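Local coordinates for EAL domain protein (Vibrio cholerae serotype O1, PDB 6IJ2) that hydrolyses the cyclic dinucleotides c-di-GMP and cGAMP as a phosphodiesterase, and here holds the linear product pGpG, at residues 26-38 with 232-246. The protein carries 1 engineered substitution. Residues are numbered along the deposited sequence; the frame is centred on the assembly and turned at random.
Sequences FTMAFQPIVNCRT and ELMQGYYFAKPGFES. With nucleotides of chain B.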
# COMPACT_ATOMS: atom_id res chain seq x y z
N PHE A 26 -29.93 8.18 9.40
CA PHE A 26 -28.68 8.23 10.15
C PHE A 26 -28.31 9.70 10.31
O PHE A 26 -28.97 10.59 9.76
CB PHE A 26 -27.57 7.46 9.43
CG PHE A 26 -27.29 7.96 8.05
CD1 PHE A 26 -28.07 7.54 6.98
CD2 PHE A 26 -26.27 8.86 7.81
CE1 PHE A 26 -27.84 8.02 5.71
CE2 PHE A 26 -26.03 9.34 6.54
CZ PHE A 26 -26.82 8.92 5.48
N THR A 27 -27.24 9.95 11.06
CA THR A 27 -26.76 11.31 11.24
C THR A 27 -25.24 11.25 11.33
O THR A 27 -24.63 10.25 10.94
CB THR A 27 -27.45 11.97 12.45
OG1 THR A 27 -27.09 13.36 12.51
CG2 THR A 27 -27.05 11.29 13.75
N MET A 28 -24.63 12.31 11.85
CA MET A 28 -23.18 12.44 11.86
C MET A 28 -22.65 12.70 13.26
O MET A 28 -23.29 13.36 14.08
CB MET A 28 -22.71 13.57 10.94
CG MET A 28 -22.93 13.34 9.47
SD MET A 28 -21.85 12.05 8.81
CE MET A 28 -22.86 11.57 7.41
N ALA A 29 -21.46 12.16 13.51
CA ALA A 29 -20.58 12.59 14.57
C ALA A 29 -19.42 13.36 13.94
O ALA A 29 -19.20 13.30 12.73
CB ALA A 29 -20.06 11.40 15.39
N PHE A 30 -18.70 14.10 14.77
CA PHE A 30 -17.59 14.93 14.30
C PHE A 30 -16.40 14.73 15.22
O PHE A 30 -16.54 14.70 16.44
CB PHE A 30 -18.00 16.44 14.25
CG PHE A 30 -19.10 16.72 13.29
CD1 PHE A 30 -18.83 16.95 11.95
CD2 PHE A 30 -20.42 16.71 13.71
CE1 PHE A 30 -19.87 17.20 11.05
CE2 PHE A 30 -21.46 16.95 12.82
CZ PHE A 30 -21.18 17.20 11.49
N GLN A 31 -15.21 14.60 14.62
CA GLN A 31 -14.00 14.43 15.40
C GLN A 31 -13.00 15.51 15.00
O GLN A 31 -12.70 15.66 13.81
CB GLN A 31 -13.39 13.04 15.21
CG GLN A 31 -12.18 12.83 16.11
CD GLN A 31 -11.56 11.46 15.94
OE1 GLN A 31 -11.56 10.91 14.84
NE2 GLN A 31 -11.02 10.90 17.03
N PRO A 32 -12.45 16.26 15.96
CA PRO A 32 -11.56 17.37 15.59
C PRO A 32 -10.19 16.93 15.10
O PRO A 32 -9.64 15.90 15.51
CB PRO A 32 -11.44 18.18 16.89
CG PRO A 32 -11.72 17.20 17.97
CD PRO A 32 -12.73 16.22 17.40
N ILE A 33 -9.66 17.72 14.17
CA ILE A 33 -8.28 17.65 13.71
C ILE A 33 -7.59 18.86 14.31
O ILE A 33 -8.07 19.99 14.14
CB ILE A 33 -8.22 17.68 12.18
CG1 ILE A 33 -8.94 16.45 11.60
CG2 ILE A 33 -6.77 17.74 11.68
CD1 ILE A 33 -9.23 16.57 10.10
N VAL A 34 -6.48 18.65 15.01
CA VAL A 34 -5.84 19.69 15.81
C VAL A 34 -4.54 20.08 15.13
O VAL A 34 -3.79 19.21 14.68
CB VAL A 34 -5.57 19.21 17.25
CG1 VAL A 34 -4.87 20.28 18.05
CG2 VAL A 34 -6.86 18.80 17.92
N ASN A 35 -4.29 21.39 15.01
CA ASN A 35 -2.96 21.88 14.66
C ASN A 35 -2.15 21.97 15.95
O ASN A 35 -2.40 22.85 16.77
CB ASN A 35 -3.04 23.24 13.96
CG ASN A 35 -1.70 23.72 13.49
OD1 ASN A 35 -0.73 23.72 14.25
ND2 ASN A 35 -1.62 24.10 12.23
N CYS A 36 -1.19 21.06 16.12
CA CYS A 36 -0.45 20.94 17.37
C CYS A 36 0.55 22.07 17.58
O CYS A 36 1.04 22.24 18.70
CB CYS A 36 0.27 19.59 17.42
SG CYS A 36 -0.94 18.27 17.58
N ARG A 37 0.87 22.83 16.54
CA ARG A 37 1.76 23.97 16.71
C ARG A 37 1.00 25.18 17.24
O ARG A 37 1.42 25.79 18.23
CB ARG A 37 2.44 24.30 15.39
CG ARG A 37 3.72 25.09 15.56
CD ARG A 37 4.19 25.64 14.24
NE ARG A 37 3.39 26.79 13.87
CZ ARG A 37 2.57 26.84 12.82
NH1 ARG A 37 2.44 25.79 12.02
NH2 ARG A 37 1.89 27.94 12.58
N THR A 38 -0.11 25.54 16.61
CA THR A 38 -0.90 26.70 17.00
C THR A 38 -1.93 26.40 18.09
O THR A 38 -2.49 27.34 18.68
CB THR A 38 -1.65 27.27 15.80
OG1 THR A 38 -2.60 26.29 15.35
CG2 THR A 38 -0.68 27.56 14.66
N GLU A 232 2.23 18.53 12.09
CA GLU A 232 1.42 19.56 12.72
C GLU A 232 -0.02 19.10 12.94
O GLU A 232 -0.52 19.18 14.06
CB GLU A 232 1.45 20.84 11.89
CG GLU A 232 2.84 21.44 11.79
CD GLU A 232 2.80 22.91 11.40
OE1 GLU A 232 1.70 23.42 11.11
OE2 GLU A 232 3.87 23.56 11.39
N LEU A 233 -0.67 18.58 11.90
CA LEU A 233 -2.06 18.16 12.01
C LEU A 233 -2.16 16.77 12.61
O LEU A 233 -1.52 15.82 12.13
CB LEU A 233 -2.75 18.20 10.65
CG LEU A 233 -2.72 19.53 9.91
CD1 LEU A 233 -3.48 19.43 8.59
CD2 LEU A 233 -3.29 20.62 10.80
N MET A 234 -2.97 16.63 13.66
CA MET A 234 -3.18 15.33 14.28
C MET A 234 -4.65 15.13 14.61
O MET A 234 -5.43 16.08 14.74
CB MET A 234 -2.33 15.17 15.56
CG MET A 234 -0.82 15.24 15.29
SD MET A 234 0.12 14.75 16.73
CE MET A 234 1.66 15.66 16.51
N GLN A 235 -5.01 13.86 14.76
CA GLN A 235 -6.37 13.45 15.06
C GLN A 235 -6.28 12.19 15.92
O GLN A 235 -5.36 11.39 15.74
CB GLN A 235 -7.13 13.19 13.75
CG GLN A 235 -8.57 12.84 13.88
CD GLN A 235 -9.24 12.66 12.52
OE1 GLN A 235 -8.64 12.92 11.47
NE2 GLN A 235 -10.47 12.22 12.55
N GLY A 236 -7.21 12.03 16.84
CA GLY A 236 -7.20 10.81 17.64
C GLY A 236 -7.87 10.99 18.98
O GLY A 236 -8.12 12.10 19.45
N TYR A 237 -8.14 9.84 19.62
CA TYR A 237 -8.77 9.83 20.94
C TYR A 237 -7.99 10.66 21.95
O TYR A 237 -8.59 11.20 22.88
CB TYR A 237 -8.91 8.39 21.44
CG TYR A 237 -9.94 7.54 20.71
CD1 TYR A 237 -10.82 8.10 19.79
CD2 TYR A 237 -10.03 6.19 20.97
CE1 TYR A 237 -11.76 7.32 19.13
CE2 TYR A 237 -10.96 5.39 20.31
CZ TYR A 237 -11.83 5.96 19.40
OH TYR A 237 -12.76 5.17 18.76
N TYR A 238 -6.67 10.75 21.81
CA TYR A 238 -5.90 11.57 22.73
C TYR A 238 -6.40 13.01 22.75
O TYR A 238 -6.39 13.66 23.80
CB TYR A 238 -4.41 11.54 22.37
CG TYR A 238 -3.59 12.43 23.28
CD1 TYR A 238 -3.46 12.15 24.63
CD2 TYR A 238 -2.96 13.57 22.78
CE1 TYR A 238 -2.72 12.97 25.47
CE2 TYR A 238 -2.21 14.40 23.61
CZ TYR A 238 -2.09 14.09 24.95
OH TYR A 238 -1.36 14.89 25.79
N PHE A 239 -6.88 13.50 21.61
CA PHE A 239 -7.40 14.86 21.53
C PHE A 239 -8.90 14.91 21.84
O PHE A 239 -9.33 15.68 22.70
CB PHE A 239 -7.12 15.45 20.14
CG PHE A 239 -5.66 15.45 19.80
CD1 PHE A 239 -4.81 16.41 20.33
CD2 PHE A 239 -5.13 14.47 18.97
CE1 PHE A 239 -3.45 16.39 20.03
CE2 PHE A 239 -3.77 14.45 18.68
CZ PHE A 239 -2.93 15.42 19.20
N ALA A 240 -9.68 14.08 21.16
CA ALA A 240 -11.11 14.00 21.44
C ALA A 240 -11.70 12.87 20.62
O ALA A 240 -11.39 12.74 19.43
CB ALA A 240 -11.83 15.31 21.10
N LYS A 241 -12.55 12.08 21.26
CA LYS A 241 -13.37 11.12 20.55
C LYS A 241 -14.38 11.84 19.67
O LYS A 241 -14.69 13.01 19.90
CB LYS A 241 -14.10 10.22 21.54
CG LYS A 241 -13.21 9.51 22.55
CD LYS A 241 -14.06 8.81 23.60
CE LYS A 241 -13.24 8.30 24.77
NZ LYS A 241 -14.11 7.70 25.82
N PRO A 242 -14.91 11.17 18.64
CA PRO A 242 -16.01 11.75 17.86
C PRO A 242 -17.17 12.18 18.74
O PRO A 242 -17.49 11.53 19.74
CB PRO A 242 -16.41 10.60 16.93
CG PRO A 242 -15.11 9.80 16.77
CD PRO A 242 -14.49 9.85 18.13
N GLY A 243 -17.82 13.27 18.36
CA GLY A 243 -18.96 13.74 19.12
C GLY A 243 -20.24 13.62 18.33
O GLY A 243 -20.35 14.17 17.23
N PHE A 244 -21.22 12.90 18.89
CA PHE A 244 -22.49 12.69 18.22
C PHE A 244 -23.22 14.02 18.05
O PHE A 244 -23.58 14.66 19.05
CB PHE A 244 -23.35 11.72 19.03
CG PHE A 244 -24.68 11.42 18.42
CD1 PHE A 244 -24.79 10.53 17.37
CD2 PHE A 244 -25.83 12.03 18.90
CE1 PHE A 244 -26.02 10.24 16.81
CE2 PHE A 244 -27.07 11.74 18.34
CZ PHE A 244 -27.16 10.85 17.30
N GLU A 245 -23.43 14.42 16.80
CA GLU A 245 -24.12 15.67 16.45
C GLU A 245 -23.57 16.85 17.24
O GLU A 245 -24.31 17.75 17.65
CB GLU A 245 -25.64 15.52 16.64
CG GLU A 245 -26.25 14.46 15.74
CD GLU A 245 -27.78 14.53 15.67
OE1 GLU A 245 -28.43 14.76 16.71
OE2 GLU A 245 -28.32 14.34 14.56
N SER A 246 -22.26 16.87 17.44
CA SER A 246 -21.64 17.95 18.19
C SER A 246 -20.20 18.13 17.74
O SER A 246 -19.61 17.26 17.09
CB SER A 246 -21.69 17.69 19.70
OG SER A 246 -21.00 16.49 20.02
OP3 G B 1 -9.52 6.40 8.68
P G B 1 -10.88 5.95 8.64
OP1 G B 1 -11.76 6.99 8.21
OP2 G B 1 -10.87 4.74 7.89
O5' G B 1 -11.16 5.57 10.14
C5' G B 1 -11.95 6.39 10.99
C4' G B 1 -12.32 5.64 12.24
O4' G B 1 -11.26 5.76 13.21
C3' G B 1 -13.60 6.09 12.96
O3' G B 1 -14.46 5.03 13.30
C2' G B 1 -13.07 6.72 14.24
O2' G B 1 -13.88 6.58 15.37
C1' G B 1 -11.81 5.89 14.48
N9 G B 1 -10.84 6.56 15.33
C8 G B 1 -10.58 7.90 15.39
N7 G B 1 -9.65 8.21 16.25
C5 G B 1 -9.26 6.99 16.78
C6 G B 1 -8.28 6.68 17.75
O6 G B 1 -7.55 7.44 18.37
N1 G B 1 -8.22 5.32 18.01
C2 G B 1 -9.00 4.37 17.39
N2 G B 1 -8.78 3.11 17.76
N3 G B 1 -9.91 4.64 16.47
C4 G B 1 -9.98 5.96 16.22
O HOH W 1 -9.19 14.09 17.53
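Gln31 and Gln235 both set CG anti to their own backbone N (chi1 -176° and -177°) and run on extended, which carries the two amide ends together between strand 27-35 and strand 233-235. Gln235 NE2 donates to Gln31 OE1 at 2.9 Å from well above the carbonyl plane, the amide planes nearly perpendicular. Gln31 NE2 makes a straighter bond to Ala240 O (3.0 Å, 165°), in the carbonyl plane, and comes within 3.1 Å of N7 of G1 of chain B. Glutamine suits this place because one amide both accepts and donates, its rotation fixed from two sides.

Tyr237 lays one ring face over the base of G1, while Tyr237 N gives an almost linear bond to O6 of G1 of chain B (2.8 Å). Gly236 has backbone angles at which a CB would jam against the preceding carbonyl O, which calls for glycine at the turn into loop 236-242. A water accepts from Gly236 N and donates to Pro32 O. Pro32 CG rests on Ala240 CB, and branching at CB gives Val34 a methyl, CG2, that meets the Phe239 ring obliquely.

Antiparallel backbone bonding flanks this loop: Val34 pairs with Met234, Phe30 with Gly243. At one end Arg37 NH1 forms a salt bridge with Glu232 OE1 (2.6 Å); at the other Thr27 OG1 donates to the anti lone pair of Glu245 OE2 (2.6 Å).

Gln235 OE1 is hydrogen-bonded to Lys179 NZ and NE2 to Glu45 OE1, a calcium ligand. The contact pairs the first and last strands of the TIM-barrel-like EAL fold antiparallel, with strand 41-49 along the other edge of 27-35, helix 68-85 against Thr27, Met28 and Phe30, and helix 220-229 against Cys36 and Met234.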